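Local coordinates for axin interactor, dorsalization-associated protein (PDB 2QZQ), which binds axin and disrupts its homodimerization, blocking axin-mediated JNK activation and so acting as a ventralizing factor in the embryo, at residues G1-R6 against P50-P55; P11-L16 against L77-K82. All coordinates share one frame; numbering follows the deposited sequence.

Contact 1: residues G1-R6 against P50-P55; sequences GSLLPR and PVQDTP
Ser2 clamps Asp53 from both its backbone and its side chain. Its amide N gives a nearly straight hydrogen bond to Asp53 O at 2.8 Å (169° at the hydrogen), in the carbonyl plane and on a lone pair, while Ser2 OG accepts from Asp53 N, also at 2.8 Å. The hydroxyl can turn back to that amide because OG sits between the backbone N and the carbonyl carbon (chi1 58°). Asp53 OD1 itself is taken by Thr37.

The second grip comes from Gln52: its extended chain reaches along the N-terminal segment until OE1 accepts from Leu4 N at 2.8 Å, the donor tilted 22° from the amide plane. Water 2 joins OE1 to Leu4 O, and the other end of the amide, NE2, is bound by Glu72 O, so both ends of the group are anchored. Water 1 bridges Ser2 O and Val51 O.

These bonds lay residues 1-4 against 52-53, an outermost strand, paired with 34-41, of the C2-type beta sandwich that forms the protein's C-terminal domain.

Around these bonds the leucines pack. Leu3 CD2 lies 3.4 Å from the carbonyl oxygen Asp53 O, while the apolar contacts are Leu3 CD1 on Pro55 CD (3.9 Å), the side chains at about a right angle, and Leu4 CD1 on Pro50 CG (3.8 Å). Leu3 also packs on Val69 and Val71.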
loop_
_atom_site.group_PDB
_atom_site.type_symbol
_atom_site.label_atom_id
_atom_site.label_comp_id
_atom_site.label_asym_id
_atom_site.label_seq_id
_atom_site.Cartn_x
_atom_site.Cartn_y
_atom_site.Cartn_z
ATOM N N GLY A 1 3.186 1.290 -14.406
ATOM C CA GLY A 1 2.284 0.631 -13.400
ATOM C C GLY A 1 1.915 -0.791 -13.821
ATOM O O GLY A 1 2.080 -1.175 -14.995
ATOM N N SER A 2 1.439 -1.587 -12.855
ATOM C CA SER A 2 1.033 -2.961 -13.096
ATOM C C SER A 2 -0.234 -3.317 -12.299
ATOM O O SER A 2 -0.334 -4.412 -11.762
ATOM C CB SER A 2 2.175 -3.930 -12.782
ATOM O OG SER A 2 2.629 -3.811 -11.434
ATOM N N LEU A 3 -1.175 -2.376 -12.240
ATOM C CA LEU A 3 -2.421 -2.541 -11.489
ATOM C C LEU A 3 -3.330 -3.434 -12.307
ATOM O O LEU A 3 -3.464 -3.243 -13.519
ATOM C CB LEU A 3 -3.107 -1.209 -11.213
ATOM C CG LEU A 3 -2.415 -0.191 -10.289
ATOM C CD1 LEU A 3 -3.351 0.959 -10.007
ATOM C CD2 LEU A 3 -1.910 -0.801 -8.951
ATOM N N LEU A 4 -3.926 -4.420 -11.645
ATOM C CA LEU A 4 -4.667 -5.458 -12.336
ATOM C C LEU A 4 -6.163 -5.181 -12.229
ATOM O O LEU A 4 -6.606 -4.510 -11.301
ATOM C CB LEU A 4 -4.301 -6.808 -11.745
ATOM C CG LEU A 4 -2.915 -7.369 -12.047
ATOM C CD1 LEU A 4 -2.594 -8.467 -11.069
ATOM C CD2 LEU A 4 -2.831 -7.890 -13.485
ATOM N N PRO A 5 -6.955 -5.696 -13.190
ATOM C CA PRO A 5 -8.394 -5.454 -13.127
ATOM C C PRO A 5 -8.980 -6.194 -11.920
ATOM O O PRO A 5 -8.391 -7.177 -11.459
ATOM C CB PRO A 5 -8.941 -6.078 -14.428
ATOM C CG PRO A 5 -7.750 -6.551 -15.223
ATOM C CD PRO A 5 -6.550 -6.562 -14.315
ATOM N N ARG A 6 -10.114 -5.707 -11.426
ATOM C CA ARG A 6 -10.929 -6.424 -10.437
ATOM C C ARG A 6 -11.195 -7.874 -10.896
ATOM O O ARG A 6 -11.499 -8.122 -12.075
ATOM C CB ARG A 6 -12.243 -5.666 -10.205
ATOM C CG ARG A 6 -13.082 -6.155 -9.005
ATOM C CD ARG A 6 -14.249 -5.219 -8.716
ATOM N NE ARG A 6 -13.790 -3.846 -8.531
ATOM C CZ ARG A 6 -14.565 -2.765 -8.534
ATOM N NH1 ARG A 6 -15.876 -2.880 -8.717
ATOM N NH2 ARG A 6 -14.026 -1.561 -8.346
ATOM N N PRO A 50 -0.205 -11.752 -6.940
ATOM C CA PRO A 50 0.730 -10.954 -7.747
ATOM C C PRO A 50 0.877 -9.552 -7.172
ATOM O O PRO A 50 -0.112 -8.949 -6.730
ATOM C CB PRO A 50 0.069 -10.890 -9.127
ATOM C CG PRO A 50 -1.355 -11.274 -8.904
ATOM C CD PRO A 50 -1.381 -12.181 -7.720
ATOM N N VAL A 51 2.111 -9.067 -7.193
ATOM C CA VAL A 51 2.484 -7.754 -6.694
ATOM C C VAL A 51 1.993 -6.759 -7.729
ATOM O O VAL A 51 2.030 -7.063 -8.925
ATOM C CB VAL A 51 4.024 -7.704 -6.476
ATOM C CG1 VAL A 51 4.459 -6.381 -5.930
ATOM C CG2 VAL A 51 4.441 -8.811 -5.493
ATOM N N GLN A 52 1.496 -5.606 -7.288
ATOM C CA GLN A 52 1.002 -4.570 -8.182
ATOM C C GLN A 52 1.624 -3.198 -7.899
ATOM O O GLN A 52 1.642 -2.752 -6.747
ATOM C CB GLN A 52 -0.506 -4.425 -8.058
ATOM C CG GLN A 52 -1.342 -5.679 -8.366
ATOM C CD GLN A 52 -2.795 -5.423 -8.099
ATOM O OE1 GLN A 52 -3.475 -4.793 -8.907
ATOM N NE2 GLN A 52 -3.283 -5.873 -6.939
ATOM N N ASP A 53 2.109 -2.527 -8.950
ATOM C CA ASP A 53 2.672 -1.174 -8.821
ATOM C C ASP A 53 1.691 -0.124 -9.282
ATOM O O ASP A 53 1.136 -0.233 -10.385
ATOM C CB ASP A 53 3.955 -1.026 -9.655
ATOM C CG ASP A 53 5.120 -1.789 -9.100
ATOM O OD1 ASP A 53 5.048 -2.343 -7.967
ATOM O OD2 ASP A 53 6.158 -1.825 -9.804
ATOM N N THR A 54 1.478 0.919 -8.489
ATOM C CA THR A 54 0.730 2.050 -9.019
ATOM C C THR A 54 1.564 2.675 -10.148
ATOM O O THR A 54 2.798 2.468 -10.213
ATOM C CB THR A 54 0.372 3.168 -8.002
ATOM O OG1 THR A 54 1.543 3.927 -7.661
ATOM C CG2 THR A 54 -0.346 2.627 -6.713
ATOM N N PRO A 55 0.892 3.403 -11.055
ATOM C CA PRO A 55 1.649 4.327 -11.896
ATOM C C PRO A 55 2.331 5.352 -11.007
ATOM O O PRO A 55 1.949 5.530 -9.831
ATOM C CB PRO A 55 0.574 5.054 -12.696
ATOM C CG PRO A 55 -0.646 4.160 -12.650
ATOM C CD PRO A 55 -0.556 3.405 -11.351
HETATM O O HOH W 1 0.536 -6.938 -11.273
HETATM O O HOH W 2 -5.564 -3.080 -9.247
#

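Contact 2: residues P11-L16 against L77-K82; sequences PGMTLL and LEKLPK
The carboxylate of Glu78 is gripped by two groups of Thr14 and by a water. Thr14 OG1 donates to Glu78 OE2 at 2.6 Å, and Thr14 N donates to Glu78 OE1 at 2.9 Å, each oxygen using its syn lone pair. The second bond is bent, 144° at the hydrogen. Water 3 adds a further donor to OE2 and also donates to Gly12 O, tying the carboxylate to the loop ahead of the strand.

Torsions on both sides make this fork possible. Glu78 bends at chi2 (85°), folding its carboxylate back toward 11-16, and Thr14 holds OG1 beside its own backbone N, so hydroxyl and amide present two donors to one acid. A valine here, lacking the hydroxyl, would probably leave Glu78 OE2 with only water 3 of the partners described and the carboxylate freer to turn.

A backbone bond runs alongside: Leu77 N donates to Thr14 O at 2.8 Å, nearly along the C=O axis (163° at the oxygen). Beyond it the leucine's two methyls divide the apolar work, CD1 lying 4.0 Å from Thr14 CG2 and CD2 3.8 Å from Leu16 CB; Leu150 of strand 144-151 packs on all three side chains. At the other end, the selenium of selenomethionine Met13 lies beside the glutamate chain, SE to Glu78 CB 4.0 Å. Lys79 directs its ammonium group to Glu10 in a salt bridge.

Residues 77-79 form one 3-10 turn, with Leu80 N bonded to Leu77 O. The contact thus fastens a loop joining strands 64-72 and 85-94 to the start of strand 15-24, at one end of the C2-type beta sandwich.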
loop_
_atom_site.group_PDB
_atom_site.type_symbol
_atom_site.label_atom_id
_atom_site.label_comp_id
_atom_site.label_asym_id
_atom_site.label_seq_id
_atom_site.Cartn_x
_atom_site.Cartn_y
_atom_site.Cartn_z
ATOM N N PRO A 11 -20.257 -15.688 -6.309
ATOM C CA PRO A 11 -21.369 -15.631 -5.354
ATOM C C PRO A 11 -20.939 -15.932 -3.914
ATOM O O PRO A 11 -20.191 -16.885 -3.663
ATOM C CB PRO A 11 -22.351 -16.688 -5.896
ATOM C CG PRO A 11 -22.050 -16.719 -7.409
ATOM C CD PRO A 11 -20.556 -16.546 -7.485
ATOM N N GLY A 12 -21.422 -15.106 -2.985
ATOM C CA GLY A 12 -21.174 -15.287 -1.548
ATOM C C GLY A 12 -19.786 -14.891 -1.065
ATOM O O GLY A 12 -19.442 -15.098 0.108
HETATM N N MSE A 13 -18.991 -14.320 -1.968
HETATM C CA MSE A 13 -17.608 -13.925 -1.661
HETATM C C MSE A 13 -17.437 -12.414 -1.836
HETATM O O MSE A 13 -18.276 -11.737 -2.438
HETATM C CB MSE A 13 -16.595 -14.675 -2.545
HETATM C CG MSE A 13 -16.747 -16.169 -2.614
HETATM SE SE MSE A 13 -16.218 -17.126 -1.020
HETATM C CE MSE A 13 -16.942 -18.981 -1.471
ATOM N N THR A 14 -16.335 -11.890 -1.314
ATOM C CA THR A 14 -16.164 -10.436 -1.210
ATOM C C THR A 14 -14.837 -10.009 -1.842
ATOM O O THR A 14 -13.825 -10.660 -1.638
ATOM C CB THR A 14 -16.175 -9.977 0.267
ATOM O OG1 THR A 14 -17.288 -10.584 0.960
ATOM C CG2 THR A 14 -16.270 -8.460 0.341
ATOM N N LEU A 15 -14.878 -8.924 -2.604
ATOM C CA LEU A 15 -13.672 -8.354 -3.222
ATOM C C LEU A 15 -13.401 -6.971 -2.665
ATOM O O LEU A 15 -14.326 -6.176 -2.426
ATOM C CB LEU A 15 -13.799 -8.293 -4.753
ATOM C CG LEU A 15 -13.755 -9.614 -5.519
ATOM C CD1 LEU A 15 -14.202 -9.361 -6.976
ATOM C CD2 LEU A 15 -12.377 -10.321 -5.459
ATOM N N LEU A 16 -12.116 -6.685 -2.462
ATOM C CA LEU A 16 -11.723 -5.439 -1.841
ATOM C C LEU A 16 -11.027 -4.544 -2.851
ATOM O O LEU A 16 -10.152 -5.001 -3.591
ATOM C CB LEU A 16 -10.815 -5.719 -0.629
ATOM C CG LEU A 16 -10.139 -4.532 0.090
ATOM C CD1 LEU A 16 -11.141 -3.645 0.806
ATOM C CD2 LEU A 16 -9.065 -5.028 1.037
ATOM N N LEU A 77 -11.801 -12.130 -0.389
ATOM C CA LEU A 77 -11.376 -12.000 1.020
ATOM C C LEU A 77 -11.491 -13.283 1.837
ATOM O O LEU A 77 -10.595 -13.597 2.605
ATOM C CB LEU A 77 -12.115 -10.852 1.722
ATOM C CG LEU A 77 -11.893 -9.434 1.203
ATOM C CD1 LEU A 77 -12.673 -8.425 2.035
ATOM C CD2 LEU A 77 -10.385 -9.098 1.143
ATOM N N GLU A 78 -12.579 -14.038 1.644
ATOM C CA GLU A 78 -12.834 -15.269 2.410
ATOM C C GLU A 78 -11.815 -16.378 2.137
ATOM O O GLU A 78 -11.713 -17.355 2.902
ATOM C CB GLU A 78 -14.278 -15.761 2.165
ATOM C CG GLU A 78 -15.365 -14.780 2.634
ATOM C CD GLU A 78 -15.696 -13.713 1.611
ATOM O OE1 GLU A 78 -15.053 -13.705 0.547
ATOM O OE2 GLU A 78 -16.604 -12.885 1.844
ATOM N N LYS A 79 -11.028 -16.206 1.071
ATOM C CA LYS A 79 -10.004 -17.182 0.677
ATOM C C LYS A 79 -8.593 -16.842 1.152
ATOM O O LYS A 79 -7.648 -17.654 0.998
ATOM C CB LYS A 79 -10.013 -17.372 -0.836
ATOM C CG LYS A 79 -11.280 -18.003 -1.362
ATOM C CD LYS A 79 -11.280 -17.996 -2.874
ATOM C CE LYS A 79 -12.639 -18.348 -3.446
ATOM N NZ LYS A 79 -12.679 -17.949 -4.872
ATOM N N LEU A 80 -8.443 -15.648 1.726
ATOM C CA LEU A 80 -7.188 -15.240 2.351
ATOM C C LEU A 80 -7.009 -15.908 3.718
ATOM O O LEU A 80 -7.982 -16.018 4.495
ATOM C CB LEU A 80 -7.095 -13.697 2.437
ATOM C CG LEU A 80 -6.829 -12.973 1.102
ATOM C CD1 LEU A 80 -7.136 -11.494 1.191
ATOM C CD2 LEU A 80 -5.383 -13.189 0.583
ATOM N N PRO A 81 -5.781 -16.376 4.009
ATOM C CA PRO A 81 -5.499 -17.015 5.300
ATOM C C PRO A 81 -5.479 -15.985 6.431
ATOM O O PRO A 81 -5.212 -14.803 6.180
ATOM C CB PRO A 81 -4.113 -17.649 5.093
ATOM C CG PRO A 81 -3.462 -16.849 4.007
ATOM C CD PRO A 81 -4.590 -16.324 3.130
ATOM N N LYS A 82 -5.786 -16.418 7.662
ATOM C CA LYS A 82 -5.968 -15.480 8.779
ATOM C C LYS A 82 -4.783 -14.539 9.104
ATOM O O LYS A 82 -4.993 -13.386 9.535
ATOM C CB LYS A 82 -6.473 -16.210 10.035
ATOM C CG LYS A 82 -7.886 -16.421 9.920
HETATM O O HOH W 3 -19.233 -13.671 2.487
#

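Both contacts are surface contacts, their centres about 19 Å apart, and each fastens a non-strand piece of chain to the same sheet. In contact 1 an N-terminal loop lies on the short strand 52-53; in contact 2 the loop residues 77-82 meet the start of strand 15-24, farther from the middle of the chain. Contact 1 uses neutral groups across its interface and backs onto strand 64-72, whereas contact 2 centres on a carboxylate taking neutral donors. The two are physically joined where Arg6 CG packs against Leu15 CD1 at 4.0 Å. Segments 1-6, 50-55 and 11-16 fall in the region assigned, by similarity, to axin binding.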